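Local coordinates for protein nigerythrin (Desulfovibrio vulgaris subsp. vulgaris, PDB 1YUZ) that shows NADH peroxidase activity in vitro, as a homodimeric rubrerythrin that joins a diiron four-helix bundle to a rubredoxin-like iron centre, at residues B[14-19]-B[145-150]; B[27-32]-B[140-145]; B[33-38]-B[124-129]; B[70-75]-B[150-155]; B[171-174]-B[179-182]. All coordinates share one frame; numbering follows the deposited sequence. Where two conformers were deposited one is given.

Contact 1: B[14-19]-B[145-150]; sequences TNFNMV and AKLAES. With FE2 (Fe (II) ion), chain G; FE (Fe (III) ion), chain F.
Lys146 leaves its helix with CG anti to the backbone N (chi1 176°) and then bends at chi2 and chi4. This brings CE over one face of the Phe16 ring, with CD near its CE2 side. Phe16 has its own CG anti to its carbonyl carbon (chi1 -81°). The contact lays the N-terminal loop against helix 136-161 of the ferritin-like diiron bundle. CE of Lys146 sits over the centre of the ring face, 3.8 Å from the Phe16 centroid, as a CH-pi contact. The ammonium lies farther out, so any cation-pi attraction is weak at most. Lys146 NZ instead reaches back to the loop and gives a weak hydrogen bond to Asn15 O at 2.9 Å. Its stronger partner is Tyr160 OH of the second subunit, so the lysine links loop, helix and dimer interface. On another side of the helix Glu149 bridges the two irons, with OE1 2.0 Å from the iron(II) and OE2 2.0 Å from the iron(III). The next residue after the lysine, Leu147, crosses Phe16 at about a right angle and meets the CZ end of its ring, with Leu147 CD2 3.8 Å from Phe16 CZ.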
# COMPACT_ATOMS: atom_id res chain seq x y z
N THR B 14 8.74 9.49 -12.62
CA THR B 14 7.97 8.60 -13.48
C THR B 14 6.82 7.85 -12.82
O THR B 14 6.36 6.83 -13.33
CB THR B 14 8.90 7.58 -14.18
OG1 THR B 14 9.58 6.78 -13.20
CG2 THR B 14 9.93 8.33 -15.03
N ASN B 15 6.34 8.35 -11.68
CA ASN B 15 5.20 7.72 -11.02
C ASN B 15 4.04 8.71 -10.92
O ASN B 15 3.30 8.73 -9.94
CB ASN B 15 5.59 7.19 -9.62
CG ASN B 15 6.15 8.26 -8.70
OD1 ASN B 15 6.41 9.39 -9.12
ND2 ASN B 15 6.33 7.90 -7.43
N PHE B 16 3.88 9.52 -11.96
CA PHE B 16 2.81 10.51 -12.00
C PHE B 16 1.66 10.15 -12.92
O PHE B 16 0.77 10.97 -13.16
CB PHE B 16 3.37 11.88 -12.39
CG PHE B 16 4.00 12.62 -11.25
CD1 PHE B 16 5.16 12.15 -10.65
CD2 PHE B 16 3.42 13.79 -10.76
CE1 PHE B 16 5.74 12.83 -9.58
CE2 PHE B 16 3.99 14.47 -9.69
CZ PHE B 16 5.15 13.99 -9.10
N ASN B 17 1.65 8.93 -13.43
CA ASN B 17 0.57 8.53 -14.32
C ASN B 17 -0.73 8.30 -13.58
O ASN B 17 -0.74 7.92 -12.40
CB ASN B 17 0.97 7.27 -15.10
CG ASN B 17 2.11 7.53 -16.06
OD1 ASN B 17 2.02 8.41 -16.92
ND2 ASN B 17 3.18 6.77 -15.92
N MET B 18 -1.84 8.56 -14.27
CA MET B 18 -3.17 8.36 -13.71
C MET B 18 -3.68 7.02 -14.21
O MET B 18 -3.50 6.67 -15.37
CB MET B 18 -4.11 9.47 -14.19
CG MET B 18 -5.57 9.25 -13.85
SD MET B 18 -6.70 10.29 -14.83
CE MET B 18 -6.90 9.26 -16.29
N VAL B 19 -4.30 6.25 -13.32
CA VAL B 19 -4.85 4.96 -13.71
C VAL B 19 -5.82 5.21 -14.86
O VAL B 19 -6.64 6.12 -14.80
CB VAL B 19 -5.57 4.27 -12.53
CG1 VAL B 19 -4.58 3.97 -11.42
CG2 VAL B 19 -6.70 5.15 -12.01
N ALA B 145 1.20 17.27 -2.83
CA ALA B 145 0.22 16.43 -2.15
C ALA B 145 0.33 14.99 -2.66
O ALA B 145 0.41 14.05 -1.86
CB ALA B 145 -1.20 16.96 -2.38
N LYS B 146 0.34 14.83 -3.98
CA LYS B 146 0.43 13.52 -4.61
C LYS B 146 1.60 12.69 -4.10
O LYS B 146 1.45 11.50 -3.80
CB LYS B 146 0.52 13.70 -6.14
CG LYS B 146 0.71 12.42 -6.96
CD LYS B 146 2.18 12.08 -7.14
CE LYS B 146 2.38 10.92 -8.12
NZ LYS B 146 1.98 9.61 -7.55
N LEU B 147 2.76 13.32 -3.99
CA LEU B 147 3.96 12.63 -3.53
C LEU B 147 3.84 12.16 -2.09
O LEU B 147 4.31 11.07 -1.74
CB LEU B 147 5.18 13.55 -3.66
CG LEU B 147 5.59 13.83 -5.11
CD1 LEU B 147 6.57 14.99 -5.15
CD2 LEU B 147 6.20 12.58 -5.73
N ALA B 148 3.22 12.97 -1.25
CA ALA B 148 3.06 12.59 0.15
C ALA B 148 2.07 11.44 0.29
O ALA B 148 2.24 10.58 1.15
CB ALA B 148 2.59 13.79 0.96
N GLU B 149 1.04 11.40 -0.55
CA GLU B 149 0.03 10.35 -0.44
C GLU B 149 0.59 8.95 -0.63
O GLU B 149 0.19 8.03 0.07
CB GLU B 149 -1.11 10.59 -1.44
CG GLU B 149 -1.65 12.02 -1.47
CD GLU B 149 -2.28 12.48 -0.16
OE1 GLU B 149 -1.78 12.12 0.93
OE2 GLU B 149 -3.26 13.26 -0.23
N SER B 150 1.52 8.77 -1.57
CA SER B 150 2.06 7.44 -1.75
C SER B 150 2.94 7.06 -0.55
O SER B 150 3.07 5.89 -0.23
CB SER B 150 2.82 7.34 -3.07
OG SER B 150 3.82 8.33 -3.18
FE FE2 G . -2.54 11.26 2.57
FE FE F . -4.88 13.28 1.00
O HOH W 1 -4.66 11.50 1.81

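Contact 2: B[27-32]-B[140-145]; sequences GSTLEN and HVFTRA
The first turn of helix 29-56 faces the first half of helix 136-161, and the backbones come nearest at Asn32 and Phe142, whose CA atoms are 9.7 Å apart. Phe142 spans this gap. Its CG lies anti to the carbonyl carbon (chi1 -74°), and the ring reaches out with CZ leading. The rim of the ring meets the backbone of the other helix: Phe142 CZ is 4.0 Å from Asn32 C, which lies at the edge near the ring plane. Asn32 CB touches the same ring atom at 4.1 Å. Thr29 adds a looser contact, with CG2 4.4 Å from Phe142 CE1, while its hydroxyl is bonded to Glu133. The amide of Asn32 turns back to its own loop. Its OD1 accepts from Gly27 N at 2.9 Å, in the carbonyl plane and on a lone pair; its ND2 gives a weak bond to Gly27 O. Ser28 and Glu31 each bond the other's backbone N. Glu31 OE1 accepts from Ser28 N at 2.9 Å with its anti lone pair, and Glu31 N donates to Ser28 OG at 3.2 Å. The Ser28-Glu31 capping box starts the helix, beside an aromatic core at one end of a ferritin-like four-helix bundle.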
# COMPACT_ATOMS: atom_id res chain seq x y z
N GLY B 27 -12.75 18.82 -13.53
CA GLY B 27 -13.32 20.06 -14.03
C GLY B 27 -12.18 21.04 -14.22
O GLY B 27 -11.06 20.64 -14.51
N SER B 28 -12.47 22.33 -14.07
CA SER B 28 -11.43 23.34 -14.21
C SER B 28 -10.48 23.15 -13.03
O SER B 28 -10.84 22.52 -12.03
CB SER B 28 -12.04 24.74 -14.16
OG SER B 28 -12.59 25.00 -12.88
N THR B 29 -9.28 23.70 -13.13
CA THR B 29 -8.34 23.57 -12.02
C THR B 29 -8.92 24.17 -10.75
O THR B 29 -8.70 23.64 -9.66
CB THR B 29 -6.99 24.23 -12.36
OG1 THR B 29 -6.34 23.47 -13.39
CG2 THR B 29 -6.10 24.29 -11.14
N LEU B 30 -9.67 25.26 -10.87
CA LEU B 30 -10.28 25.87 -9.70
C LEU B 30 -11.23 24.87 -9.05
O LEU B 30 -11.23 24.71 -7.83
CB LEU B 30 -11.06 27.13 -10.10
CG LEU B 30 -11.82 27.79 -8.94
CD1 LEU B 30 -10.83 28.19 -7.85
CD2 LEU B 30 -12.59 29.00 -9.43
N GLU B 31 -12.06 24.22 -9.87
CA GLU B 31 -13.00 23.23 -9.36
C GLU B 31 -12.25 22.05 -8.75
O GLU B 31 -12.65 21.52 -7.71
CB GLU B 31 -13.91 22.73 -10.49
CG GLU B 31 -14.81 23.81 -11.09
CD GLU B 31 -15.69 23.28 -12.21
OE1 GLU B 31 -15.16 22.66 -13.16
OE2 GLU B 31 -16.92 23.48 -12.14
N ASN B 32 -11.15 21.65 -9.38
CA ASN B 32 -10.36 20.52 -8.88
C ASN B 32 -9.72 20.85 -7.54
O ASN B 32 -9.64 19.99 -6.66
CB ASN B 32 -9.30 20.12 -9.90
CG ASN B 32 -9.91 19.68 -11.22
OD1 ASN B 32 -11.05 19.21 -11.25
ND2 ASN B 32 -9.16 19.81 -12.30
N HIS B 140 2.21 22.52 -8.97
CA HIS B 140 3.12 22.42 -7.84
C HIS B 140 2.41 21.89 -6.60
O HIS B 140 2.86 20.93 -5.97
CB HIS B 140 3.72 23.79 -7.52
CG HIS B 140 4.52 23.83 -6.26
ND1 HIS B 140 5.77 23.26 -6.16
CD2 HIS B 140 4.24 24.35 -5.04
CE1 HIS B 140 6.23 23.44 -4.93
NE2 HIS B 140 5.33 24.09 -4.24
N VAL B 141 1.29 22.51 -6.25
CA VAL B 141 0.54 22.08 -5.07
C VAL B 141 0.04 20.64 -5.18
O VAL B 141 0.22 19.85 -4.25
CB VAL B 141 -0.65 23.03 -4.81
CG1 VAL B 141 -1.56 22.45 -3.74
CG2 VAL B 141 -0.13 24.40 -4.37
N PHE B 142 -0.57 20.30 -6.30
CA PHE B 142 -1.09 18.95 -6.50
C PHE B 142 0.05 17.92 -6.49
O PHE B 142 -0.13 16.80 -6.03
CB PHE B 142 -1.85 18.86 -7.82
CG PHE B 142 -3.20 19.52 -7.80
CD1 PHE B 142 -3.70 20.12 -8.96
CD2 PHE B 142 -4.00 19.50 -6.66
CE1 PHE B 142 -4.97 20.68 -8.97
CE2 PHE B 142 -5.27 20.07 -6.67
CZ PHE B 142 -5.76 20.66 -7.83
N THR B 143 1.20 18.31 -7.03
CA THR B 143 2.36 17.42 -7.06
C THR B 143 2.84 17.12 -5.65
O THR B 143 3.10 15.97 -5.31
CB THR B 143 3.51 18.06 -7.86
OG1 THR B 143 3.19 18.04 -9.26
CG2 THR B 143 4.81 17.30 -7.64
N ARG B 144 2.98 18.16 -4.83
CA ARG B 144 3.44 17.98 -3.46
C ARG B 144 2.50 17.05 -2.71
O ARG B 144 2.95 16.13 -2.02
CB ARG B 144 3.54 19.33 -2.74
CG ARG B 144 4.75 20.17 -3.14
CD ARG B 144 5.33 20.93 -1.95
NE ARG B 144 6.55 21.66 -2.29
CZ ARG B 144 7.64 21.10 -2.80
NH1 ARG B 144 7.66 19.80 -3.04
NH2 ARG B 144 8.70 21.84 -3.09
N ALA B 145 1.20 17.27 -2.83
CA ALA B 145 0.22 16.43 -2.15
C ALA B 145 0.33 14.99 -2.66
O ALA B 145 0.41 14.05 -1.86
CB ALA B 145 -1.20 16.96 -2.38

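Contact 3: B[33-38]-B[124-129]; sequences LKAAIA and PAFIRK
The ring of Phe126 meets two alanines of helix 29-56, Ala35 and Ala36, obliquely. Its CE1 and CZ atoms make the touch. The contact joins helices 29-56 and 104-132 in the four-helix bundle of the ferritin-like diiron domain. Phe126 is the one large side chain in it. With CG anti to its carbonyl carbon (chi1 -70°), the ring extends across the space between the helices. Ala35 and Ala36 both direct their CB toward it. These short side chains let the ring come close to the helix backbone: Phe126 CE1 lies 4.0 Å from Ala36 N. That is van der Waals packing. Ala36 CB is 4.1 Å from the same ring carbon. The side-chain contacts are apolar, and the contact is small.

Phe142 of helix 136-161 touches Ala36 and meets the Phe126 ring with the two planes at about 45°. Asn32, on the same helix as the alanines, and the loop residue Thr24 also pack on Phe126. Ala36 lies one turn before Glu40, a ligand of the iron(III) ion, and its side chain is about 8 Å from that metal. The packing therefore belongs to the layer of the core next to the diiron site. At the more exposed side of the contact, Ala35 CB rests 4.0 Å from Phe126 CZ.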
# COMPACT_ATOMS: atom_id res chain seq x y z
N LEU B 33 -9.25 22.08 -7.38
CA LEU B 33 -8.65 22.49 -6.12
C LEU B 33 -9.69 22.37 -5.02
O LEU B 33 -9.40 21.88 -3.92
CB LEU B 33 -8.15 23.93 -6.21
CG LEU B 33 -6.81 24.13 -6.92
CD1 LEU B 33 -6.61 25.59 -7.30
CD2 LEU B 33 -5.69 23.65 -6.01
N LYS B 34 -10.92 22.81 -5.30
CA LYS B 34 -11.99 22.74 -4.32
C LYS B 34 -12.35 21.29 -4.03
O LYS B 34 -12.65 20.94 -2.89
CB LYS B 34 -13.22 23.48 -4.82
CG LYS B 34 -13.02 24.97 -4.99
CD LYS B 34 -14.31 25.62 -5.49
CE LYS B 34 -14.14 27.10 -5.72
NZ LYS B 34 -15.39 27.69 -6.26
N ALA B 35 -12.33 20.46 -5.06
CA ALA B 35 -12.66 19.05 -4.90
C ALA B 35 -11.61 18.38 -4.03
O ALA B 35 -11.93 17.55 -3.18
CB ALA B 35 -12.74 18.36 -6.25
N ALA B 36 -10.35 18.74 -4.25
CA ALA B 36 -9.26 18.17 -3.46
C ALA B 36 -9.42 18.58 -2.01
O ALA B 36 -9.27 17.77 -1.10
CB ALA B 36 -7.92 18.64 -4.00
N ILE B 37 -9.73 19.86 -1.78
CA ILE B 37 -9.90 20.34 -0.42
C ILE B 37 -11.03 19.56 0.25
O ILE B 37 -10.91 19.15 1.40
CB ILE B 37 -10.22 21.85 -0.39
CG1 ILE B 37 -8.97 22.63 -0.78
CG2 ILE B 37 -10.70 22.26 1.00
CD1 ILE B 37 -9.21 24.10 -1.03
N ALA B 38 -12.12 19.34 -0.48
CA ALA B 38 -13.25 18.60 0.06
C ALA B 38 -12.81 17.19 0.44
O ALA B 38 -13.10 16.70 1.53
CB ALA B 38 -14.38 18.54 -0.96
N PRO B 124 -3.08 12.68 -9.81
CA PRO B 124 -2.50 12.67 -11.16
C PRO B 124 -3.48 13.28 -12.18
O PRO B 124 -3.07 13.98 -13.10
CB PRO B 124 -2.26 11.18 -11.42
CG PRO B 124 -1.86 10.70 -10.06
CD PRO B 124 -2.88 11.37 -9.15
N ALA B 125 -4.78 13.04 -11.98
CA ALA B 125 -5.80 13.59 -12.89
C ALA B 125 -5.82 15.11 -12.80
O ALA B 125 -5.90 15.80 -13.82
CB ALA B 125 -7.17 13.03 -12.53
N PHE B 126 -5.76 15.62 -11.57
CA PHE B 126 -5.77 17.06 -11.35
C PHE B 126 -4.48 17.71 -11.83
O PHE B 126 -4.49 18.83 -12.34
CB PHE B 126 -5.99 17.36 -9.87
CG PHE B 126 -7.36 17.03 -9.37
CD1 PHE B 126 -7.65 17.12 -8.01
CD2 PHE B 126 -8.38 16.65 -10.25
CE1 PHE B 126 -8.93 16.84 -7.53
CE2 PHE B 126 -9.66 16.36 -9.78
CZ PHE B 126 -9.93 16.46 -8.42
N ILE B 127 -3.36 17.02 -11.65
CA ILE B 127 -2.07 17.54 -12.10
C ILE B 127 -2.10 17.68 -13.61
O ILE B 127 -1.69 18.71 -14.16
CB ILE B 127 -0.92 16.60 -11.69
CG1 ILE B 127 -0.75 16.63 -10.17
CG2 ILE B 127 0.37 17.02 -12.39
CD1 ILE B 127 0.18 15.57 -9.64
N ARG B 128 -2.57 16.65 -14.30
CA ARG B 128 -2.64 16.67 -15.75
C ARG B 128 -3.49 17.83 -16.24
O ARG B 128 -3.10 18.54 -17.17
CB ARG B 128 -3.20 15.35 -16.28
CG ARG B 128 -3.29 15.30 -17.79
CD ARG B 128 -1.92 15.39 -18.44
NE ARG B 128 -2.01 15.64 -19.87
CZ ARG B 128 -0.98 15.63 -20.71
NH1 ARG B 128 0.24 15.37 -20.26
NH2 ARG B 128 -1.17 15.88 -22.00
N LYS B 129 -4.65 18.03 -15.62
CA LYS B 129 -5.54 19.11 -16.02
C LYS B 129 -4.86 20.46 -15.80
O LYS B 129 -4.95 21.35 -16.64
CB LYS B 129 -6.85 19.06 -15.24
CG LYS B 129 -7.85 20.16 -15.60
CD LYS B 129 -8.38 20.02 -17.01
CE LYS B 129 -9.46 21.05 -17.31
NZ LYS B 129 -10.07 20.85 -18.65

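Contact 4: B[70-75]-B[150-155]; sequences AAAELI and SVHAER. With FE2 (Fe (II) ion), chain G; FE (Fe (III) ion), chain F.
This contact is part of the diiron site, where helices 60-87 and 136-161 of the bundle each supply ligands. The side chains of Glu73 and His152 extend toward each other from the two helices, and OE2 and ND1 take adjacent coordination positions on the iron(II) ion. Glu73 OE2 binds it at 2.0 Å and His152 ND1 at 2.2 Å. The two ligand atoms, Glu73 OE2 and His152 ND1, are 3.1 Å apart. They are neighbours in one coordination sphere and not a hydrogen-bonded pair. The carboxylate and imidazole planes stand 82° apart, almost perpendicular. Glu73 is a bridging ligand: its OE1 binds the iron(III) ion at 2.2 Å. A bend at chi2 (-49°) turns the carboxylate so that it spans both metals. A water also sits between them, 2.3 Å from the iron(II) and 2.0 Å from the iron(III).

Ala72 CB packs on the imidazole obliquely, 3.5 Å from His152 CE1. Held at ND1 by iron and at NE2 by Gly178 O of the rubredoxin-like domain, the ring has little freedom to turn. Glu115 and Glu149 complete the protein ligands of the iron(II). Glu40, Glu118 and Glu149 join Glu73 at the iron(III). The histidine ligation belongs to this partially reduced state, consistent with redox-dependent iron movement. A carboxylate-bridged diiron centre inside a four-helix bundle is typical of the rubrerythrins.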
# COMPACT_ATOMS: atom_id res chain seq x y z
N ALA B 70 -3.19 12.88 9.48
CA ALA B 70 -4.29 13.84 9.46
C ALA B 70 -3.66 15.23 9.34
O ALA B 70 -4.12 16.06 8.56
CB ALA B 70 -5.10 13.74 10.74
N ALA B 71 -2.60 15.46 10.11
CA ALA B 71 -1.92 16.75 10.07
C ALA B 71 -1.38 17.01 8.67
O ALA B 71 -1.39 18.15 8.19
CB ALA B 71 -0.80 16.78 11.10
N ALA B 72 -0.90 15.96 8.01
CA ALA B 72 -0.38 16.09 6.66
C ALA B 72 -1.49 16.53 5.71
O ALA B 72 -1.27 17.38 4.85
CB ALA B 72 0.20 14.76 6.19
N GLU B 73 -2.68 15.97 5.87
CA GLU B 73 -3.78 16.34 5.00
C GLU B 73 -4.16 17.80 5.23
O GLU B 73 -4.59 18.49 4.31
CB GLU B 73 -5.00 15.44 5.24
CG GLU B 73 -4.73 13.93 5.15
CD GLU B 73 -3.95 13.50 3.92
OE1 GLU B 73 -4.08 14.13 2.85
OE2 GLU B 73 -3.21 12.49 4.02
N LEU B 74 -4.00 18.28 6.47
CA LEU B 74 -4.32 19.66 6.78
C LEU B 74 -3.35 20.59 6.06
O LEU B 74 -3.71 21.70 5.66
CB LEU B 74 -4.26 19.89 8.30
CG LEU B 74 -4.83 21.22 8.78
CD1 LEU B 74 -6.27 21.38 8.31
CD2 LEU B 74 -4.75 21.28 10.30
N ILE B 75 -2.11 20.13 5.90
CA ILE B 75 -1.09 20.90 5.19
C ILE B 75 -1.52 20.97 3.73
O ILE B 75 -1.40 22.01 3.09
CB ILE B 75 0.30 20.24 5.32
CG1 ILE B 75 0.82 20.42 6.75
CG2 ILE B 75 1.28 20.85 4.31
CD1 ILE B 75 2.12 19.71 7.04
N SER B 150 1.52 8.77 -1.57
CA SER B 150 2.06 7.44 -1.75
C SER B 150 2.94 7.06 -0.55
O SER B 150 3.07 5.89 -0.23
CB SER B 150 2.82 7.34 -3.07
OG SER B 150 3.82 8.33 -3.18
N VAL B 151 3.54 8.06 0.10
CA VAL B 151 4.34 7.79 1.29
C VAL B 151 3.38 7.37 2.40
O VAL B 151 3.65 6.44 3.15
CB VAL B 151 5.14 9.05 1.72
CG1 VAL B 151 5.68 8.87 3.13
CG2 VAL B 151 6.29 9.28 0.76
N HIS B 152 2.24 8.05 2.49
CA HIS B 152 1.24 7.70 3.50
C HIS B 152 0.76 6.27 3.29
O HIS B 152 0.56 5.52 4.24
CB HIS B 152 0.04 8.64 3.40
CG HIS B 152 0.37 10.07 3.70
ND1 HIS B 152 -0.50 11.10 3.42
CD2 HIS B 152 1.47 10.64 4.26
CE1 HIS B 152 0.05 12.25 3.80
NE2 HIS B 152 1.24 11.99 4.31
N ALA B 153 0.56 5.90 2.03
CA ALA B 153 0.10 4.55 1.71
C ALA B 153 1.12 3.53 2.22
O ALA B 153 0.75 2.54 2.86
CB ALA B 153 -0.09 4.39 0.21
N GLU B 154 2.40 3.78 1.96
CA GLU B 154 3.43 2.85 2.41
C GLU B 154 3.48 2.78 3.94
O GLU B 154 3.62 1.70 4.50
CB GLU B 154 4.80 3.26 1.87
CG GLU B 154 5.90 2.30 2.30
CD GLU B 154 7.27 2.68 1.78
OE1 GLU B 154 8.25 2.04 2.22
OE2 GLU B 154 7.37 3.60 0.94
N ARG B 155 3.37 3.93 4.60
CA ARG B 155 3.41 3.96 6.06
C ARG B 155 2.25 3.15 6.64
O ARG B 155 2.43 2.43 7.61
CB ARG B 155 3.34 5.41 6.55
CG ARG B 155 4.61 6.22 6.29
CD ARG B 155 5.53 6.25 7.51
NE ARG B 155 5.89 4.92 7.99
CZ ARG B 155 6.73 4.09 7.37
NH1 ARG B 155 7.30 4.46 6.23
NH2 ARG B 155 7.01 2.90 7.90
FE FE2 G . -2.54 11.26 2.57
FE FE F . -4.88 13.28 1.00
O HOH W 1 -4.66 11.50 1.81

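Contact 5: B[171-174]-B[179-182]; sequences FHLC and YIHK. With FE (Fe (III) ion), chain H.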
# COMPACT_ATOMS: atom_id res chain seq x y z
N PHE B 171 6.88 9.57 14.61
CA PHE B 171 6.63 9.83 13.20
C PHE B 171 6.87 11.31 13.02
O PHE B 171 6.21 12.14 13.65
CB PHE B 171 5.19 9.49 12.80
CG PHE B 171 4.90 8.02 12.84
CD1 PHE B 171 4.21 7.47 13.91
CD2 PHE B 171 5.33 7.19 11.81
CE1 PHE B 171 3.96 6.10 13.96
CE2 PHE B 171 5.09 5.82 11.86
CZ PHE B 171 4.40 5.27 12.93
N HIS B 172 7.80 11.64 12.14
CA HIS B 172 8.15 13.03 11.89
C HIS B 172 7.47 13.54 10.64
O HIS B 172 7.61 12.96 9.56
CB HIS B 172 9.66 13.15 11.78
CG HIS B 172 10.38 12.73 13.02
ND1 HIS B 172 10.46 13.53 14.14
CD2 HIS B 172 11.01 11.57 13.34
CE1 HIS B 172 11.11 12.88 15.09
NE2 HIS B 172 11.45 11.69 14.63
N LEU B 173 6.72 14.63 10.80
CA LEU B 173 5.99 15.25 9.71
C LEU B 173 6.69 16.52 9.24
O LEU B 173 7.08 17.37 10.05
CB LEU B 173 4.58 15.61 10.17
CG LEU B 173 3.70 16.38 9.17
CD1 LEU B 173 3.42 15.50 7.96
CD2 LEU B 173 2.40 16.78 9.84
N CYS B 174 6.84 16.65 7.93
CA CYS B 174 7.47 17.82 7.36
C CYS B 174 6.62 19.06 7.67
O CYS B 174 5.40 18.97 7.80
CB CYS B 174 7.59 17.64 5.85
SG CYS B 174 8.31 19.05 5.01
N TYR B 179 5.07 14.78 3.85
CA TYR B 179 6.01 13.70 4.10
C TYR B 179 6.10 13.31 5.57
O TYR B 179 6.21 14.16 6.45
CB TYR B 179 7.41 14.08 3.60
CG TYR B 179 8.42 12.99 3.83
CD1 TYR B 179 8.40 11.81 3.08
CD2 TYR B 179 9.40 13.11 4.82
CE1 TYR B 179 9.32 10.79 3.31
CE2 TYR B 179 10.33 12.10 5.05
CZ TYR B 179 10.28 10.94 4.29
OH TYR B 179 11.21 9.95 4.51
N ILE B 180 6.06 12.01 5.81
CA ILE B 180 6.16 11.47 7.16
C ILE B 180 7.26 10.43 7.17
O ILE B 180 7.32 9.56 6.31
CB ILE B 180 4.85 10.79 7.60
CG1 ILE B 180 3.74 11.83 7.73
CG2 ILE B 180 5.06 10.04 8.92
CD1 ILE B 180 2.37 11.25 7.97
N HIS B 181 8.15 10.53 8.15
CA HIS B 181 9.24 9.58 8.30
C HIS B 181 9.09 8.88 9.63
O HIS B 181 8.77 9.51 10.64
CB HIS B 181 10.59 10.29 8.27
CG HIS B 181 11.74 9.36 8.01
ND1 HIS B 181 12.17 9.05 6.74
CD2 HIS B 181 12.50 8.62 8.86
CE1 HIS B 181 13.14 8.16 6.81
NE2 HIS B 181 13.36 7.88 8.09
N LYS B 182 9.31 7.57 9.64
CA LYS B 182 9.23 6.79 10.87
C LYS B 182 10.65 6.64 11.41
O LYS B 182 11.50 6.03 10.77
CB LYS B 182 8.63 5.41 10.61
CG LYS B 182 8.57 4.54 11.86
CD LYS B 182 7.90 3.20 11.58
CE LYS B 182 7.86 2.31 12.82
NZ LYS B 182 9.22 1.86 13.24
FE FE H . 8.55 18.27 2.86
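Three backbone hydrogen bonds hold strands 171-173 and 180-182 together as an antiparallel hairpin. His172 and His181 form the hydrogen-bonded pair: His172 N donates to His181 O at 2.8 Å, and His181 N to His172 O at 2.9 Å. Past the strand end, Cys174 N donates to Tyr179 O at 3.0 Å. Phe171 with Lys182 and Leu173 with Ile180 are non-hydrogen-bonded pairs, and their side chains share one face. There the CE2 corner of the Phe171 ring lies 3.7 Å from Lys182 CG. With CG anti to the backbone N (chi1 175°), Leu173 swings its CD1 toward Ile180, to 3.7 Å from CG1 of that residue. The Phe171, Leu173 and Ile180 side chains of this face pack on helices 60-87 and 136-161, including Ala71 and His152.

The histidines project from the other face. Tyr179 OH and His181 ND1 share a hydrogen bond of 2.6 Å. His172 NE2 is bonded to Glu184, and Lys182 NZ runs outward to salt bridges with Asp169 and Asp167.

Where the hairpin ends, Cys174 SG binds an iron(III) ion at 2.3 Å, in a rubredoxin-like site completed by Cys177, Cys189 and Cys192. The Cys174 N to Tyr179 O bond anchors the backbone of a thiolate ligand, while the Phe171 face covers the diiron bundle, consistent with electron transfer between the two iron centres.

In the fold
From the N terminus, contact 1 joins loop 14-19 to helix 136-161 and closes the longest loop. Contact 2 is nested inside that loop, joining the start of helix 29-56 to helix 136-161. Contact 3 is nested in turn within contact 2 and brings in helix 104-132; the centres of contacts 2 and 3 are only 4 Å apart. Contact 4 crosses all three, linking helix 60-87 to helix 136-161. It shares both irons and the bridging water with contact 1, and both touch the second subunit. Contact 5 follows in series, as a local hairpin of the rubredoxin-like domain. It packs directly on contact 4, joining that domain to the bundle.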